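Local coordinates for GTP-binding protein REM 1 (Homo sapiens, PDB 2NZJ) that binds GDP with magnesium as a Ras-family small GTPase and probably cycles between GTP- and GDP-bound states in signalling, at residues A[88-91]-A[92-95]; A[153-156]-A[157-160]. All blocks are in the same frame, centred on the assembly; numbering follows the deposited sequence.

In the fold
Both interactions lie where a loop runs into the first turn of a helix in the Ras-type alpha/beta fold, and together they illustrate how differently two helix N-termini can be finished. Interaction 1, at 88-95, follows strand 80-86 and opens helix 90-105; interaction 2, at 153-160, comes later in the chain, after strand 144-147, and opens helix 156-171. Their centres lie 21 Å apart, with nearest atoms about 13 Å from each other, so they do not touch. Each helix follows a strand of one mixed sheet, and both lie near the bound GDP, about 9 Å from the side chain of Ser92 and about 7 Å from that of Val156. Both helices thus begin close to the nucleotide pocket.

Interaction 1 (A[88-91]-A[92-95]); sequences ADRG and SFES
Asp89 stands at the N-cap of helix 90-105, and Ser92 bonds to both its side chain and its carbonyl. From CB, which lies 3.8 Å from Ser92 OG, the chain runs to CG, set opposite the backbone N (chi1 175°) and thereby turned to the start of the helix. OD1 then accepts a weak, long capping bond from Ser92 N at 3.5 Å, while OD2 rests against Ser92 CB. The carbonyl contributes more: Asp89 O takes the Ser92 hydroxyl at 2.7 Å from OG, in the carbonyl plane, together with weak bonds from Ser92 N and Phe93 N. With an alanine in place of Asp89, Ser92 N would probably be left to its weak bond with the backbone carbonyl. Next along the helix, Glu94 N bonds to Arg90 O at 3.0 Å, and Ser95 N does the same to Gly91 O. Phe93 CD2 lies over one face of the Arg90 guanidinium, offset toward its rim, with the guanidinium and ring planes 83° apart. Glu94 OE2 stays 4.4 Å from Arg90 NE, too far for a salt bridge; that of Arg90 NH1 is with Glu133 of helix 131-141. In the fold, Ser92 OG is also bonded to Ser86 N at the end of strand 80-86, the Phe93 ring meets Tyr85 of that strand, and Ser95 OG reaches Asp12 in the loop between strand 4-10 and helix 17-25.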
loop_
_atom_site.group_PDB
_atom_site.type_symbol
_atom_site.label_atom_id
_atom_site.label_comp_id
_atom_site.label_asym_id
_atom_site.label_seq_id
_atom_site.Cartn_x
_atom_site.Cartn_y
_atom_site.Cartn_z
ATOM N N ALA A 88 12.089 -1.170 10.496
ATOM C CA ALA A 88 13.500 -1.011 10.861
ATOM C C ALA A 88 14.113 0.367 10.553
ATOM O O ALA A 88 15.313 0.564 10.755
ATOM C CB ALA A 88 14.315 -2.100 10.155
ATOM N N ASP A 89 13.311 1.320 10.074
ATOM C CA ASP A 89 13.832 2.620 9.658
ATOM C C ASP A 89 12.869 3.724 10.078
ATOM O O ASP A 89 11.901 4.028 9.386
ATOM C CB ASP A 89 14.057 2.586 8.166
ATOM C CG ASP A 89 14.482 3.893 7.616
ATOM O OD1 ASP A 89 14.639 4.856 8.396
ATOM O OD2 ASP A 89 14.657 3.960 6.381
ATOM N N ARG A 90 13.152 4.302 11.236
ATOM C CA ARG A 90 12.392 5.416 11.804
ATOM C C ARG A 90 12.073 6.518 10.772
ATOM O O ARG A 90 10.938 6.981 10.678
ATOM C CB ARG A 90 13.181 6.012 12.967
ATOM C CG ARG A 90 12.412 7.030 13.807
ATOM C CD ARG A 90 11.806 6.338 14.970
ATOM N NE ARG A 90 10.568 6.959 15.417
ATOM C CZ ARG A 90 9.725 6.385 16.274
ATOM N NH1 ARG A 90 9.996 5.163 16.766
ATOM N NH2 ARG A 90 8.608 7.033 16.638
ATOM N N GLY A 91 13.077 6.920 10.002
ATOM C CA GLY A 91 12.909 7.935 8.959
ATOM C C GLY A 91 11.762 7.670 8.009
ATOM O O GLY A 91 11.004 8.583 7.686
ATOM N N SER A 92 11.623 6.417 7.580
ATOM C CA SER A 92 10.566 6.023 6.618
ATOM C C SER A 92 9.182 6.126 7.249
ATOM O O SER A 92 8.207 6.453 6.573
ATOM C CB SER A 92 10.781 4.589 6.065
ATOM O OG SER A 92 10.606 3.586 7.070
ATOM N N PHE A 93 9.119 5.849 8.545
ATOM C CA PHE A 93 7.880 5.952 9.301
ATOM C C PHE A 93 7.473 7.417 9.447
ATOM O O PHE A 93 6.321 7.760 9.277
ATOM C CB PHE A 93 8.048 5.262 10.660
ATOM C CG PHE A 93 6.862 5.386 11.552
ATOM C CD1 PHE A 93 5.661 4.821 11.201
ATOM C CD2 PHE A 93 6.949 6.071 12.756
ATOM C CE1 PHE A 93 4.541 4.945 12.031
ATOM C CE2 PHE A 93 5.845 6.187 13.592
ATOM C CZ PHE A 93 4.640 5.612 13.231
ATOM N N GLU A 94 8.441 8.275 9.722
ATOM C CA GLU A 94 8.214 9.722 9.835
ATOM C C GLU A 94 7.671 10.295 8.522
ATOM O O GLU A 94 6.709 11.071 8.509
ATOM C CB GLU A 94 9.523 10.460 10.267
ATOM C CG GLU A 94 9.933 10.205 11.748
ATOM C CD GLU A 94 11.319 10.767 12.177
ATOM O OE1 GLU A 94 12.109 11.234 11.321
ATOM O OE2 GLU A 94 11.633 10.731 13.399
ATOM N N SER A 95 8.276 9.887 7.422
ATOM C CA SER A 95 7.851 10.411 6.152
ATOM C C SER A 95 6.529 9.779 5.695
ATOM O O SER A 95 5.862 10.333 4.840
ATOM C CB SER A 95 8.963 10.285 5.116
ATOM O OG SER A 95 9.202 8.948 4.825
#

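Interaction 2 (A[153-156]-A[157-160]); sequences QHNV and AELF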
loop_
_atom_site.group_PDB
_atom_site.type_symbol
_atom_site.label_atom_id
_atom_site.label_comp_id
_atom_site.label_asym_id
_atom_site.label_seq_id
_atom_site.Cartn_x
_atom_site.Cartn_y
_atom_site.Cartn_z
ATOM N N GLN A 153 6.968 -13.553 2.728
ATOM C CA GLN A 153 5.624 -13.622 2.123
ATOM C C GLN A 153 4.547 -13.704 3.208
ATOM O O GLN A 153 3.715 -14.576 3.219
ATOM C CB GLN A 153 5.548 -14.751 1.084
ATOM C CG GLN A 153 6.607 -14.529 -0.040
ATOM C CD GLN A 153 6.672 -15.631 -1.126
ATOM O OE1 GLN A 153 5.821 -15.700 -2.003
ATOM N NE2 GLN A 153 7.722 -16.451 -1.083
ATOM N N HIS A 154 4.607 -12.762 4.140
ATOM C CA HIS A 154 3.690 -12.729 5.255
ATOM C C HIS A 154 2.808 -11.490 5.161
ATOM O O HIS A 154 3.313 -10.376 5.039
ATOM C CB HIS A 154 4.481 -12.745 6.545
ATOM C CG HIS A 154 3.654 -12.502 7.754
ATOM N ND1 HIS A 154 3.825 -11.391 8.553
ATOM C CD2 HIS A 154 2.635 -13.205 8.292
ATOM C CE1 HIS A 154 2.957 -11.434 9.549
ATOM N NE2 HIS A 154 2.219 -12.521 9.410
ATOM N N ASN A 155 1.494 -11.711 5.202
ATOM C CA ASN A 155 0.459 -10.671 5.165
ATOM C C ASN A 155 0.390 -9.886 3.867
ATOM O O ASN A 155 -0.264 -8.831 3.817
ATOM C CB ASN A 155 0.575 -9.716 6.368
ATOM C CG ASN A 155 -0.250 -10.165 7.563
ATOM O OD1 ASN A 155 -1.097 -11.026 7.440
ATOM N ND2 ASN A 155 -0.023 -9.552 8.718
ATOM N N VAL A 156 1.033 -10.381 2.812
ATOM C CA VAL A 156 1.008 -9.677 1.538
ATOM C C VAL A 156 -0.299 -9.908 0.824
ATOM O O VAL A 156 -0.961 -8.952 0.433
ATOM C CB VAL A 156 2.189 -10.060 0.644
ATOM C CG1 VAL A 156 2.094 -9.350 -0.702
ATOM C CG2 VAL A 156 3.506 -9.668 1.358
ATOM N N ALA A 157 -0.685 -11.175 0.665
ATOM C CA ALA A 157 -2.006 -11.488 0.142
ATOM C C ALA A 157 -3.077 -10.786 1.002
ATOM O O ALA A 157 -3.997 -10.163 0.479
ATOM C CB ALA A 157 -2.239 -12.975 0.097
ATOM N N GLU A 158 -2.921 -10.843 2.310
ATOM C CA GLU A 158 -3.886 -10.238 3.208
ATOM C C GLU A 158 -3.957 -8.690 3.040
ATOM O O GLU A 158 -5.027 -8.089 3.185
ATOM C CB GLU A 158 -3.593 -10.669 4.656
ATOM C CG GLU A 158 -3.730 -12.217 4.932
ATOM C CD GLU A 158 -2.568 -13.148 4.365
ATOM O OE1 GLU A 158 -1.617 -12.689 3.679
ATOM O OE2 GLU A 158 -2.635 -14.382 4.594
ATOM N N LEU A 159 -2.834 -8.054 2.698
ATOM C CA LEU A 159 -2.842 -6.608 2.418
ATOM C C LEU A 159 -3.743 -6.297 1.232
ATOM O O LEU A 159 -4.674 -5.469 1.344
ATOM C CB LEU A 159 -1.441 -6.061 2.152
ATOM C CG LEU A 159 -1.335 -4.703 1.461
ATOM C CD1 LEU A 159 -1.860 -3.631 2.379
ATOM C CD2 LEU A 159 0.081 -4.396 1.000
ATOM N N PHE A 160 -3.490 -6.956 0.105
ATOM C CA PHE A 160 -4.252 -6.644 -1.103
ATOM C C PHE A 160 -5.701 -7.109 -1.032
ATOM O O PHE A 160 -6.572 -6.415 -1.501
ATOM C CB PHE A 160 -3.524 -7.144 -2.338
ATOM C CG PHE A 160 -2.221 -6.448 -2.552
ATOM C CD1 PHE A 160 -2.189 -5.190 -3.148
ATOM C CD2 PHE A 160 -1.035 -7.003 -2.083
ATOM C CE1 PHE A 160 -0.973 -4.520 -3.332
ATOM C CE2 PHE A 160 0.168 -6.355 -2.253
ATOM C CZ PHE A 160 0.210 -5.106 -2.883
#
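Asn155 and Val156 each meet the first turn of helix 156-171 through a backbone bond and a side-chain contact. Just ahead of them, the geometry at Gln153 and His154 fits a G1 beta bulge. Asn155 holds the N-cap position, yet its side chain makes no capping bond: ND2 is bonded to Glu147 O at the end of strand 144-147, and OD1 lies 3.8 Å from Glu158 CB. The Asn155 amide and the Glu158 carboxylate are turned 63° from each other. Glu158 is bent at its second torsion (chi2 74°), which folds the carboxylate back over the backbone of Asn155 and brings OE1 to 3.3 Å from its CA. Asn155 O receives Leu159 N at 2.9 Å, from well above the carbonyl plane. Val156 follows, its O accepting a straighter bond from Phe160 N at 3.2 Å. That same oxygen sits at the edge of the Phe160 ring, near CD2, and the CG1 branch of Val156 lies in the ring plane, 3.9 Å from CE2. Val156 also packs on Leu20 and Leu23 of helix 17-25, Phe160 meets Phe24 there, and Leu159 reaches Ile115 and Val117 of strand 114-119. This is a strand-loop-helix connection of the Ras-type fold, its C-terminal helix laid against the sheet and helix 17-25.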